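PDB 6VVD: Dot/Icm T4SS effector from Legionella pneumophila, which probably acts as a kinase-like phosphotransferase effector delivered by the Dot/Icm secretion system, and binds inositol hexakisphosphate. Local coordinates for residues K103-S108 and Y154-K159; E138-G143 and E175-A180; N196-I201 and P267-Y272. All blocks are in the same frame, centred on the assembly; numbering follows the deposited sequence.

Overall arrangement
The three contacts run from the inositol hexakisphosphate to the far side of what is probably a kinase-like fold. Contact 1 pairs two neighbouring strands of the five-stranded antiparallel sheet; contact 2 joins the loop leading into the edge strand 144-146 of that sheet to helix 171-186; contact 3 lies in the helical part, where a turn meets helix 265-273. Along the chain, contacts 1 and 2 interlock, their segments alternating, and contact 3 follows both. Centres of contacts 1 and 2 are about 18 Å apart, yet Phe155 and Met157 pack on Leu142 and Gly143. Contact 3 lies about 22 Å from contact 2 and 33 Å from contact 1, centre to centre. Contact 2 ties sheet to helices.

Contact 1: residues K103-S108 and Y154-K159; sequences KAMKVS and YFYMPK. With IHP (inositol hexakisphosphate), chain D.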
loop_
_atom_site.group_PDB
_atom_site.type_symbol
_atom_site.label_atom_id
_atom_site.label_comp_id
_atom_site.label_asym_id
_atom_site.label_seq_id
_atom_site.Cartn_x
_atom_site.Cartn_y
_atom_site.Cartn_z
ATOM N N LYS A 103 -10.917 -3.901 -14.736
ATOM C CA LYS A 103 -9.704 -4.620 -14.380
ATOM C C LYS A 103 -8.543 -4.139 -15.231
ATOM O O LYS A 103 -8.635 -4.128 -16.462
ATOM C CB LYS A 103 -9.900 -6.129 -14.566
ATOM C CG LYS A 103 -8.611 -6.924 -14.542
ATOM C CD LYS A 103 -8.886 -8.400 -14.292
ATOM C CE LYS A 103 -9.545 -9.064 -15.492
ATOM N NZ LYS A 103 -8.710 -10.180 -16.026
ATOM N N ALA A 104 -7.457 -3.755 -14.569
ATOM C CA ALA A 104 -6.239 -3.330 -15.234
ATOM C C ALA A 104 -5.269 -4.498 -15.335
ATOM O O ALA A 104 -5.381 -5.497 -14.622
ATOM C CB ALA A 104 -5.589 -2.168 -14.483
ATOM N N MET A 105 -4.299 -4.356 -16.232
ATOM C CA MET A 105 -3.327 -5.408 -16.504
ATOM C C MET A 105 -1.962 -4.754 -16.614
ATOM O O MET A 105 -1.757 -3.888 -17.468
ATOM C CB MET A 105 -3.690 -6.159 -17.786
ATOM C CG MET A 105 -2.917 -7.442 -18.009
ATOM S SD MET A 105 -3.641 -8.472 -19.311
ATOM C CE MET A 105 -3.731 -7.312 -20.673
ATOM N N LYS A 106 -1.039 -5.147 -15.742
ATOM C CA LYS A 106 0.307 -4.582 -15.701
ATOM C C LYS A 106 1.287 -5.663 -16.138
ATOM O O LYS A 106 1.504 -6.643 -15.416
ATOM C CB LYS A 106 0.632 -4.066 -14.301
ATOM C CG LYS A 106 1.960 -3.337 -14.179
ATOM C CD LYS A 106 2.126 -2.778 -12.775
ATOM C CE LYS A 106 3.376 -1.928 -12.646
ATOM N NZ LYS A 106 3.493 -1.309 -11.290
ATOM N N VAL A 107 1.872 -5.491 -17.322
ATOM C CA VAL A 107 2.794 -6.491 -17.837
ATOM C C VAL A 107 4.107 -6.414 -17.067
ATOM O O VAL A 107 4.522 -5.344 -16.603
ATOM C CB VAL A 107 3.018 -6.299 -19.347
ATOM C CG1 VAL A 107 3.860 -5.065 -19.609
ATOM C CG2 VAL A 107 3.657 -7.546 -19.944
ATOM N N SER A 108 4.767 -7.560 -16.923
ATOM C CA SER A 108 6.000 -7.642 -16.155
ATOM C C SER A 108 7.190 -7.286 -17.033
ATOM O O SER A 108 7.222 -7.612 -18.223
ATOM C CB SER A 108 6.190 -9.043 -15.571
ATOM O OG SER A 108 6.682 -9.939 -16.552
ATOM N N TYR A 154 1.544 -11.344 -16.205
ATOM C CA TYR A 154 0.967 -10.019 -16.034
ATOM C C TYR A 154 0.284 -9.948 -14.675
ATOM O O TYR A 154 0.060 -10.963 -14.011
ATOM C CB TYR A 154 -0.026 -9.700 -17.159
ATOM C CG TYR A 154 -0.881 -10.884 -17.561
ATOM C CD1 TYR A 154 -0.411 -11.831 -18.464
ATOM C CD2 TYR A 154 -2.155 -11.057 -17.035
ATOM C CE1 TYR A 154 -1.189 -12.916 -18.832
ATOM C CE2 TYR A 154 -2.936 -12.136 -17.396
ATOM C CZ TYR A 154 -2.452 -13.064 -18.295
ATOM O OH TYR A 154 -3.243 -14.137 -18.650
ATOM N N PHE A 155 -0.053 -8.729 -14.265
ATOM C CA PHE A 155 -0.572 -8.447 -12.932
ATOM C C PHE A 155 -1.974 -7.880 -13.068
ATOM O O PHE A 155 -2.157 -6.811 -13.661
ATOM C CB PHE A 155 0.353 -7.468 -12.200
ATOM C CG PHE A 155 -0.098 -7.112 -10.810
ATOM C CD1 PHE A 155 0.286 -7.880 -9.720
ATOM C CD2 PHE A 155 -0.878 -5.989 -10.588
ATOM C CE1 PHE A 155 -0.117 -7.548 -8.441
ATOM C CE2 PHE A 155 -1.284 -5.649 -9.310
ATOM C CZ PHE A 155 -0.905 -6.431 -8.237
ATOM N N TYR A 156 -2.958 -8.600 -12.537
ATOM C CA TYR A 156 -4.337 -8.140 -12.541
ATOM C C TYR A 156 -4.628 -7.339 -11.276
ATOM O O TYR A 156 -4.103 -7.628 -10.194
ATOM C CB TYR A 156 -5.312 -9.316 -12.640
ATOM C CG TYR A 156 -5.503 -9.878 -14.037
ATOM C CD1 TYR A 156 -5.518 -9.050 -15.155
ATOM C CD2 TYR A 156 -5.681 -11.243 -14.236
ATOM C CE1 TYR A 156 -5.692 -9.564 -16.425
ATOM C CE2 TYR A 156 -5.859 -11.766 -15.504
ATOM C CZ TYR A 156 -5.862 -10.922 -16.594
ATOM O OH TYR A 156 -6.042 -11.441 -17.858
ATOM N N MET A 157 -5.484 -6.337 -11.419
ATOM C CA MET A 157 -5.818 -5.423 -10.336
ATOM C C MET A 157 -7.065 -4.649 -10.735
ATOM O O MET A 157 -7.344 -4.496 -11.928
ATOM C CB MET A 157 -4.663 -4.450 -10.055
ATOM C CG MET A 157 -4.255 -3.654 -11.277
ATOM S SD MET A 157 -2.869 -2.551 -10.984
ATOM C CE MET A 157 -2.391 -2.194 -12.672
ATOM N N PRO A 158 -7.818 -4.143 -9.760
ATOM C CA PRO A 158 -8.983 -3.316 -10.094
ATOM C C PRO A 158 -8.576 -2.091 -10.900
ATOM O O PRO A 158 -7.535 -1.479 -10.653
ATOM C CB PRO A 158 -9.550 -2.920 -8.725
ATOM C CG PRO A 158 -9.004 -3.916 -7.776
ATOM C CD PRO A 158 -7.658 -4.309 -8.304
ATOM N N LYS A 159 -9.406 -1.747 -11.877
ATOM C CA LYS A 159 -9.275 -0.482 -12.583
ATOM C C LYS A 159 -9.847 0.624 -11.710
ATOM O O LYS A 159 -10.901 0.457 -11.088
ATOM C CB LYS A 159 -10.019 -0.550 -13.916
ATOM C CG LYS A 159 -9.808 0.631 -14.849
ATOM C CD LYS A 159 -10.742 0.517 -16.055
ATOM C CE LYS A 159 -10.385 1.507 -17.148
ATOM N NZ LYS A 159 -10.435 2.911 -16.665
HETATM C C1 IHP D . -10.753 -13.353 -17.965
HETATM C C2 IHP D . -11.039 -14.103 -19.274
HETATM C C3 IHP D . -9.945 -15.129 -19.602
HETATM C C4 IHP D . -9.798 -16.117 -18.443
HETATM C C5 IHP D . -9.366 -15.355 -17.182
HETATM C C6 IHP D . -10.385 -14.276 -16.803
HETATM O O11 IHP D . -11.906 -12.633 -17.592
HETATM P P1 IHP D . -11.955 -11.017 -17.904
HETATM O O21 IHP D . -12.304 -10.261 -16.648
HETATM O O31 IHP D . -10.603 -10.588 -18.420
HETATM O O41 IHP D . -13.002 -10.722 -18.951
HETATM O O12 IHP D . -11.108 -13.162 -20.312
HETATM P P2 IHP D . -12.281 -13.400 -21.443
HETATM O O22 IHP D . -13.591 -13.680 -20.743
HETATM O O32 IHP D . -12.445 -12.174 -22.311
HETATM O O42 IHP D . -11.870 -14.581 -22.293
HETATM O O13 IHP D . -8.740 -14.447 -19.789
HETATM P P3 IHP D . -7.701 -14.979 -20.954
HETATM O O23 IHP D . -8.362 -16.098 -21.723
HETATM O O33 IHP D . -7.376 -13.829 -21.875
HETATM O O43 IHP D . -6.425 -15.500 -20.336
HETATM O O14 IHP D . -8.840 -17.085 -18.737
HETATM P P4 IHP D . -9.368 -18.647 -18.776
HETATM O O24 IHP D . -10.110 -18.855 -20.073
HETATM O O34 IHP D . -10.301 -18.899 -17.615
HETATM O O44 IHP D . -8.187 -19.586 -18.705
HETATM O O15 IHP D . -9.237 -16.250 -16.119
HETATM P P5 IHP D . -7.789 -16.271 -15.340
HETATM O O25 IHP D . -7.472 -17.667 -14.850
HETATM O O35 IHP D . -6.694 -15.827 -16.282
HETATM O O45 IHP D . -7.900 -15.328 -14.166
HETATM O O16 IHP D . -9.797 -13.498 -15.794
HETATM P P6 IHP D . -10.624 -13.271 -14.397
HETATM O O26 IHP D . -10.997 -11.818 -14.230
HETATM O O36 IHP D . -11.891 -14.091 -14.448
HETATM O O46 IHP D . -9.736 -13.702 -13.256
#
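One ammonium group serves a ring and a phosphate at once: NZ of Lys103 sits over the face of Tyr156, 3.1 Å from the ring centroid, in a cation-pi contact, and also gives a hydrogen bond of 3.1 Å to O31 of inositol hexakisphosphate. Two longer, weak bonds reach O16 and O26. CG of Lys103, anti to the backbone N (chi1 166°), and a nearly straight chi2 lay CD over the ring as a CH-pi partner; bends at chi3 (71°) and chi4 then bring NZ back over the same face. CD2 of Tyr154 lies over the opposite face, toward its rim. SD of Met105 makes Met-aromatic contacts with both tyrosines, 4.2 Å from the Tyr154 ring centroid and 4.9 Å from that of Tyr156.

The backbones pair antiparallel. Ala104 N donates to Met157 O (2.7 Å), with only a weak return bond from Met157 N to Ala104 O; Lys106 and Phe155 exchange two bonds, Lys106 N to Phe155 O at 2.9 Å. On the Ala104 and Lys106 face, CE of Met157 rests on Ala104 CB, 3.7 Å away, beside Lys106 CB. The extended Lys106 chain carries NZ to a salt bridge with Asp219. Strand order and this pair are consistent with the N-terminal lobe of a protein kinase, these being its third and fifth strands, with the inositol phosphate beside the Tyr154 and Tyr156 face, away from Lys106.

Contact 2: residues E138-G143 and E175-A180; sequences EHFVLG and EEFVLA
ND1 of His139 gives a hydrogen bond to the backbone O of Val213, and with that nitrogen held the imidazole lies against helix segment 175-180. Its face meets CA of Phe177, while CG of Glu138 covers the opposite face, so the ring is sandwiched between its own chain neighbour and the helix. Ala180 adds its methyl CB, 3.7 Å from CD2 of His139. Glu176, extended from its CA, reaches the far edge of the ring: CD lies near the imidazole plane, the carboxylate is turned 74° from it, and OE2 stops 3.6 Å from NE2 without a hydrogen bond. Glu138 OE2 lies 4.5 Å from Glu176 OE2, and two carboxylates this close might favour a positive charge on the histidine beside them.

Segment 138-143 follows helix 114-133 and leads into strand 144-146. It is probably the counterpart of the loop between helix C and strand 4, which in protein kinases packs on helix E of the C-terminal lobe; helix 171-186 would be that helix. Backbone hydrogen bonds of His139 and Val141 with Thr215 tie the loop to strand 213-215 as well.

Next to the histidine, two phenylalanines meet. CG of Phe177 is anti to its backbone N (chi1 169°), sending the ring past His139 in the opposite direction, and the edge of that ring faces His139 O, with CE1 at 3.8 Å. The same CE1 comes 4.1 Å from CE2 of Phe140; the two ring planes are inclined at 41°. Phe140 in turn meets Phe222 edge-to-face, and its CE1 lies 4.4 Å from CB of Ala180.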
loop_
_atom_site.group_PDB
_atom_site.type_symbol
_atom_site.label_atom_id
_atom_site.label_comp_id
_atom_site.label_asym_id
_atom_site.label_seq_id
_atom_site.Cartn_x
_atom_site.Cartn_y
_atom_site.Cartn_z
ATOM N N GLU A 138 -9.681 -0.079 0.902
ATOM C CA GLU A 138 -10.072 0.783 -0.206
ATOM C C GLU A 138 -8.961 1.740 -0.622
ATOM O O GLU A 138 -8.972 2.220 -1.760
ATOM C CB GLU A 138 -11.338 1.568 0.162
ATOM C CG GLU A 138 -11.204 2.513 1.366
ATOM C CD GLU A 138 -11.664 1.899 2.691
ATOM O OE1 GLU A 138 -11.845 0.664 2.763
ATOM O OE2 GLU A 138 -11.845 2.661 3.667
ATOM N N HIS A 139 -7.999 2.017 0.262
ATOM C CA HIS A 139 -6.952 2.993 -0.011
ATOM C C HIS A 139 -5.756 2.420 -0.760
ATOM O O HIS A 139 -4.877 3.190 -1.168
ATOM C CB HIS A 139 -6.454 3.613 1.300
ATOM C CG HIS A 139 -7.468 4.468 1.988
ATOM N ND1 HIS A 139 -7.872 5.686 1.487
ATOM C CD2 HIS A 139 -8.161 4.285 3.137
ATOM C CE1 HIS A 139 -8.773 6.214 2.297
ATOM N NE2 HIS A 139 -8.966 5.385 3.305
ATOM N N PHE A 140 -5.698 1.106 -0.955
ATOM C CA PHE A 140 -4.535 0.456 -1.540
ATOM C C PHE A 140 -4.984 -0.504 -2.627
ATOM O O PHE A 140 -5.850 -1.353 -2.391
ATOM C CB PHE A 140 -3.735 -0.288 -0.472
ATOM C CG PHE A 140 -3.382 0.561 0.714
ATOM C CD1 PHE A 140 -4.238 0.652 1.796
ATOM C CD2 PHE A 140 -2.199 1.278 0.741
ATOM C CE1 PHE A 140 -3.917 1.436 2.882
ATOM C CE2 PHE A 140 -1.876 2.061 1.824
ATOM C CZ PHE A 140 -2.734 2.138 2.895
ATOM N N VAL A 141 -4.387 -0.366 -3.807
ATOM C CA VAL A 141 -4.732 -1.160 -4.978
ATOM C C VAL A 141 -3.740 -2.313 -5.054
ATOM O O VAL A 141 -2.586 -2.133 -5.452
ATOM C CB VAL A 141 -4.712 -0.318 -6.256
ATOM C CG1 VAL A 141 -5.157 -1.151 -7.451
ATOM C CG2 VAL A 141 -5.587 0.913 -6.089
ATOM N N LEU A 142 -4.189 -3.499 -4.669
ATOM C CA LEU A 142 -3.401 -4.716 -4.747
ATOM C C LEU A 142 -3.919 -5.572 -5.905
ATOM O O LEU A 142 -4.738 -5.129 -6.716
ATOM C CB LEU A 142 -3.444 -5.455 -3.408
ATOM C CG LEU A 142 -2.752 -4.743 -2.243
ATOM C CD1 LEU A 142 -2.912 -5.516 -0.944
ATOM C CD2 LEU A 142 -1.281 -4.539 -2.558
ATOM N N GLY A 143 -3.438 -6.807 -5.979
ATOM C CA GLY A 143 -3.800 -7.692 -7.066
ATOM C C GLY A 143 -2.941 -8.939 -7.025
ATOM O O GLY A 143 -2.249 -9.202 -6.036
ATOM N N GLU A 175 -5.956 13.333 4.312
ATOM C CA GLU A 175 -5.714 13.004 5.712
ATOM C C GLU A 175 -6.217 11.607 6.039
ATOM O O GLU A 175 -5.612 10.906 6.858
ATOM C CB GLU A 175 -6.372 14.036 6.627
ATOM C CG GLU A 175 -5.851 15.451 6.430
ATOM C CD GLU A 175 -5.851 16.275 7.705
ATOM O OE1 GLU A 175 -6.377 15.802 8.737
ATOM O OE2 GLU A 175 -5.315 17.403 7.674
ATOM N N GLU A 176 -7.312 11.183 5.405
ATOM C CA GLU A 176 -7.825 9.841 5.651
ATOM C C GLU A 176 -6.881 8.787 5.092
ATOM O O GLU A 176 -6.728 7.710 5.678
ATOM C CB GLU A 176 -9.216 9.686 5.046
ATOM C CG GLU A 176 -9.818 8.313 5.276
ATOM C CD GLU A 176 -11.204 8.171 4.679
ATOM O OE1 GLU A 176 -11.722 9.163 4.120
ATOM O OE2 GLU A 176 -11.773 7.062 4.770
ATOM N N PHE A 177 -6.249 9.074 3.954
ATOM C CA PHE A 177 -5.253 8.150 3.426
ATOM C C PHE A 177 -4.018 8.106 4.321
ATOM O O PHE A 177 -3.491 7.026 4.610
ATOM C CB PHE A 177 -4.857 8.537 2.003
ATOM C CG PHE A 177 -3.665 7.788 1.501
ATOM C CD1 PHE A 177 -3.809 6.545 0.918
ATOM C CD2 PHE A 177 -2.395 8.314 1.642
ATOM C CE1 PHE A 177 -2.707 5.842 0.472
ATOM C CE2 PHE A 177 -1.290 7.617 1.199
ATOM C CZ PHE A 177 -1.446 6.380 0.611
ATOM N N VAL A 178 -3.537 9.268 4.764
ATOM C CA VAL A 178 -2.335 9.301 5.593
ATOM C C VAL A 178 -2.554 8.521 6.886
ATOM O O VAL A 178 -1.685 7.753 7.319
ATOM C CB VAL A 178 -1.919 10.759 5.865
ATOM C CG1 VAL A 178 -0.904 10.831 6.992
ATOM C CG2 VAL A 178 -1.351 11.387 4.593
ATOM N N LEU A 179 -3.718 8.696 7.514
ATOM C CA LEU A 179 -4.023 7.943 8.726
ATOM C C LEU A 179 -4.154 6.451 8.444
ATOM O O LEU A 179 -3.848 5.628 9.313
ATOM C CB LEU A 179 -5.309 8.464 9.360
ATOM C CG LEU A 179 -5.253 9.853 9.989
ATOM C CD1 LEU A 179 -6.585 10.181 10.643
ATOM C CD2 LEU A 179 -4.130 9.951 11.002
ATOM N N ALA A 180 -4.628 6.081 7.253
ATOM C CA ALA A 180 -4.634 4.672 6.879
ATOM C C ALA A 180 -3.213 4.155 6.677
ATOM O O ALA A 180 -2.888 3.037 7.092
ATOM C CB ALA A 180 -5.465 4.474 5.612
#

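Contact 3: residues N196-I201 and P267-Y272; sequences NNPYHI and PIEKWY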
loop_
_atom_site.group_PDB
_atom_site.type_symbol
_atom_site.label_atom_id
_atom_site.label_comp_id
_atom_site.label_asym_id
_atom_site.label_seq_id
_atom_site.Cartn_x
_atom_site.Cartn_y
_atom_site.Cartn_z
ATOM N N ASN A 196 10.487 6.812 0.500
ATOM C CA ASN A 196 11.523 5.965 1.073
ATOM C C ASN A 196 12.255 6.666 2.205
ATOM O O ASN A 196 12.788 6.002 3.100
ATOM C CB ASN A 196 12.503 5.546 -0.019
ATOM C CG ASN A 196 11.821 4.831 -1.160
ATOM O OD1 ASN A 196 10.779 4.197 -0.981
ATOM N ND2 ASN A 196 12.400 4.927 -2.346
ATOM N N ASN A 197 12.286 7.993 2.186
ATOM C CA ASN A 197 13.002 8.772 3.188
ATOM C C ASN A 197 12.507 10.208 3.103
ATOM O O ASN A 197 11.793 10.574 2.159
ATOM C CB ASN A 197 14.524 8.699 2.974
ATOM C CG ASN A 197 14.941 9.182 1.601
ATOM O OD1 ASN A 197 15.100 10.383 1.374
ATOM N ND2 ASN A 197 15.119 8.249 0.672
ATOM N N PRO A 198 12.860 11.048 4.076
ATOM C CA PRO A 198 12.379 12.439 4.044
ATOM C C PRO A 198 12.734 13.191 2.772
ATOM O O PRO A 198 12.130 14.239 2.511
ATOM C CB PRO A 198 13.048 13.070 5.274
ATOM C CG PRO A 198 13.242 11.925 6.219
ATOM C CD PRO A 198 13.546 10.726 5.344
ATOM N N TYR A 199 13.680 12.701 1.971
ATOM C CA TYR A 199 14.107 13.398 0.764
ATOM C C TYR A 199 13.626 12.734 -0.518
ATOM O O TYR A 199 13.974 13.203 -1.606
ATOM C CB TYR A 199 15.640 13.516 0.730
ATOM C CG TYR A 199 16.206 14.403 1.815
ATOM C CD1 TYR A 199 16.406 13.918 3.098
ATOM C CD2 TYR A 199 16.537 15.730 1.559
ATOM C CE1 TYR A 199 16.915 14.726 4.097
ATOM C CE2 TYR A 199 17.046 16.544 2.549
ATOM C CZ TYR A 199 17.233 16.037 3.818
ATOM O OH TYR A 199 17.740 16.848 4.809
ATOM N N HIS A 200 12.844 11.660 -0.424
ATOM C CA HIS A 200 12.302 10.987 -1.597
ATOM C C HIS A 200 10.791 10.895 -1.465
ATOM O O HIS A 200 10.281 10.487 -0.418
ATOM C CB HIS A 200 12.898 9.584 -1.764
ATOM C CG HIS A 200 12.191 8.742 -2.781
ATOM N ND1 HIS A 200 11.207 7.837 -2.443
ATOM C CD2 HIS A 200 12.321 8.667 -4.127
ATOM C CE1 HIS A 200 10.761 7.242 -3.536
ATOM N NE2 HIS A 200 11.422 7.728 -4.571
ATOM N N ILE A 201 10.084 11.274 -2.523
ATOM C CA ILE A 201 8.633 11.158 -2.584
ATOM C C ILE A 201 8.250 10.890 -4.030
ATOM O O ILE A 201 8.825 11.472 -4.953
ATOM C CB ILE A 201 7.940 12.426 -2.051
ATOM C CG1 ILE A 201 6.436 12.189 -1.908
ATOM C CG2 ILE A 201 8.181 13.607 -2.988
ATOM C CD1 ILE A 201 6.051 11.474 -0.640
ATOM N N PRO A 267 15.105 18.887 11.153
ATOM C CA PRO A 267 14.910 18.451 12.547
ATOM C C PRO A 267 14.599 16.969 12.670
ATOM O O PRO A 267 14.902 16.368 13.708
ATOM C CB PRO A 267 13.742 19.324 13.035
ATOM C CG PRO A 267 13.028 19.747 11.786
ATOM C CD PRO A 267 14.107 19.892 10.739
ATOM N N ILE A 268 14.003 16.358 11.642
ATOM C CA ILE A 268 13.711 14.927 11.694
ATOM C C ILE A 268 14.994 14.120 11.537
ATOM O O ILE A 268 15.283 13.224 12.337
ATOM C CB ILE A 268 12.666 14.551 10.625
ATOM C CG1 ILE A 268 11.254 14.836 11.149
ATOM C CG2 ILE A 268 12.808 13.092 10.217
ATOM C CD1 ILE A 268 10.131 14.411 10.215
ATOM N N GLU A 269 15.777 14.417 10.495
ATOM C CA GLU A 269 17.042 13.716 10.297
ATOM C C GLU A 269 17.954 13.882 11.503
ATOM O O GLU A 269 18.585 12.919 11.955
ATOM C CB GLU A 269 17.733 14.227 9.034
ATOM C CG GLU A 269 17.118 13.726 7.738
ATOM C CD GLU A 269 17.699 12.395 7.292
ATOM O OE1 GLU A 269 18.657 11.913 7.933
ATOM O OE2 GLU A 269 17.201 11.832 6.293
ATOM N N LYS A 270 18.037 15.103 12.036
ATOM C CA LYS A 270 18.857 15.354 13.214
ATOM C C LYS A 270 18.486 14.411 14.348
ATOM O O LYS A 270 19.364 13.848 15.012
ATOM C CB LYS A 270 18.694 16.812 13.640
ATOM C CG LYS A 270 19.695 17.306 14.667
ATOM C CD LYS A 270 19.384 18.752 15.044
ATOM C CE LYS A 270 20.459 19.363 15.929
ATOM N NZ LYS A 270 20.746 18.527 17.129
ATOM N N TRP A 271 17.187 14.222 14.580
ATOM C CA TRP A 271 16.747 13.300 15.622
ATOM C C TRP A 271 17.141 11.868 15.288
ATOM O O TRP A 271 17.537 11.104 16.176
ATOM C CB TRP A 271 15.234 13.413 15.803
ATOM C CG TRP A 271 14.696 12.677 16.989
ATOM C CD1 TRP A 271 14.572 13.154 18.257
ATOM C CD2 TRP A 271 14.193 11.332 17.015
ATOM N NE1 TRP A 271 14.030 12.194 19.075
ATOM C CE2 TRP A 271 13.789 11.065 18.337
ATOM C CE3 TRP A 271 14.050 10.331 16.050
ATOM C CZ2 TRP A 271 13.250 9.839 18.721
ATOM C CZ3 TRP A 271 13.515 9.114 16.433
ATOM C CH2 TRP A 271 13.122 8.878 17.757
ATOM N N TYR A 272 17.039 11.489 14.012
ATOM C CA TYR A 272 17.407 10.138 13.602
ATOM C C TYR A 272 18.878 9.862 13.891
ATOM O O TYR A 272 19.232 8.810 14.433
ATOM C CB TYR A 272 17.115 9.950 12.113
ATOM C CG TYR A 272 15.650 9.829 11.745
ATOM C CD1 TYR A 272 14.696 9.459 12.682
ATOM C CD2 TYR A 272 15.229 10.071 10.445
ATOM C CE1 TYR A 272 13.362 9.340 12.335
ATOM C CE2 TYR A 272 13.905 9.954 10.089
ATOM C CZ TYR A 272 12.974 9.590 11.035
ATOM O OH TYR A 272 11.651 9.476 10.667
#
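Pro198 and Tyr199, the two middle residues of a type I beta turn from Asn197 to His200, present their rings to one side of helix 265-273, where Ile268, Glu269 and Tyr272 receive them. Pro198 puts CG forward. That atom lies 4.2 Å from CG2 of Ile268, the two side chains crossing at a slant, and it meets Tyr272 at the ring edge, 4.4 Å from CE2, close to the plane of the aromatic ring. Tyr239 and Tyr246, from helices 231-241 and 243-251, also touch Pro198, so the proline sits among three tyrosines at a junction of helices.

The Glu269 side chain runs aslant to both Pro198 and Tyr199. Its CG stands anti to the carbonyl carbon, and a bend at chi2 (-88°) turns the carboxylate toward the beta turn, bringing OE2 within 3.9 Å of Pro198 CD. The same oxygen approaches the edge of the Tyr199 ring, 3.6 Å from CE1, with ring and carboxylate planes 52° apart; CG of Glu269 is also near that ring's plane. Both OE2 contacts are with carbon atoms, and no hydrogen bond links the two segments. The phenol of Tyr272 looks elsewhere for its polar partners, bonding to Tyr246 and Asp242.

Within the turn itself, the backbone bond from His200 N to Asn197 O measures 3.0 Å. Asn197 adds an Asx turn, its OD1 accepting from Tyr199 N at 2.8 Å. Just before it, Asn196 N points almost straight (170°) into ND1 of His200, 3.2 Å away and close to the imidazole plane.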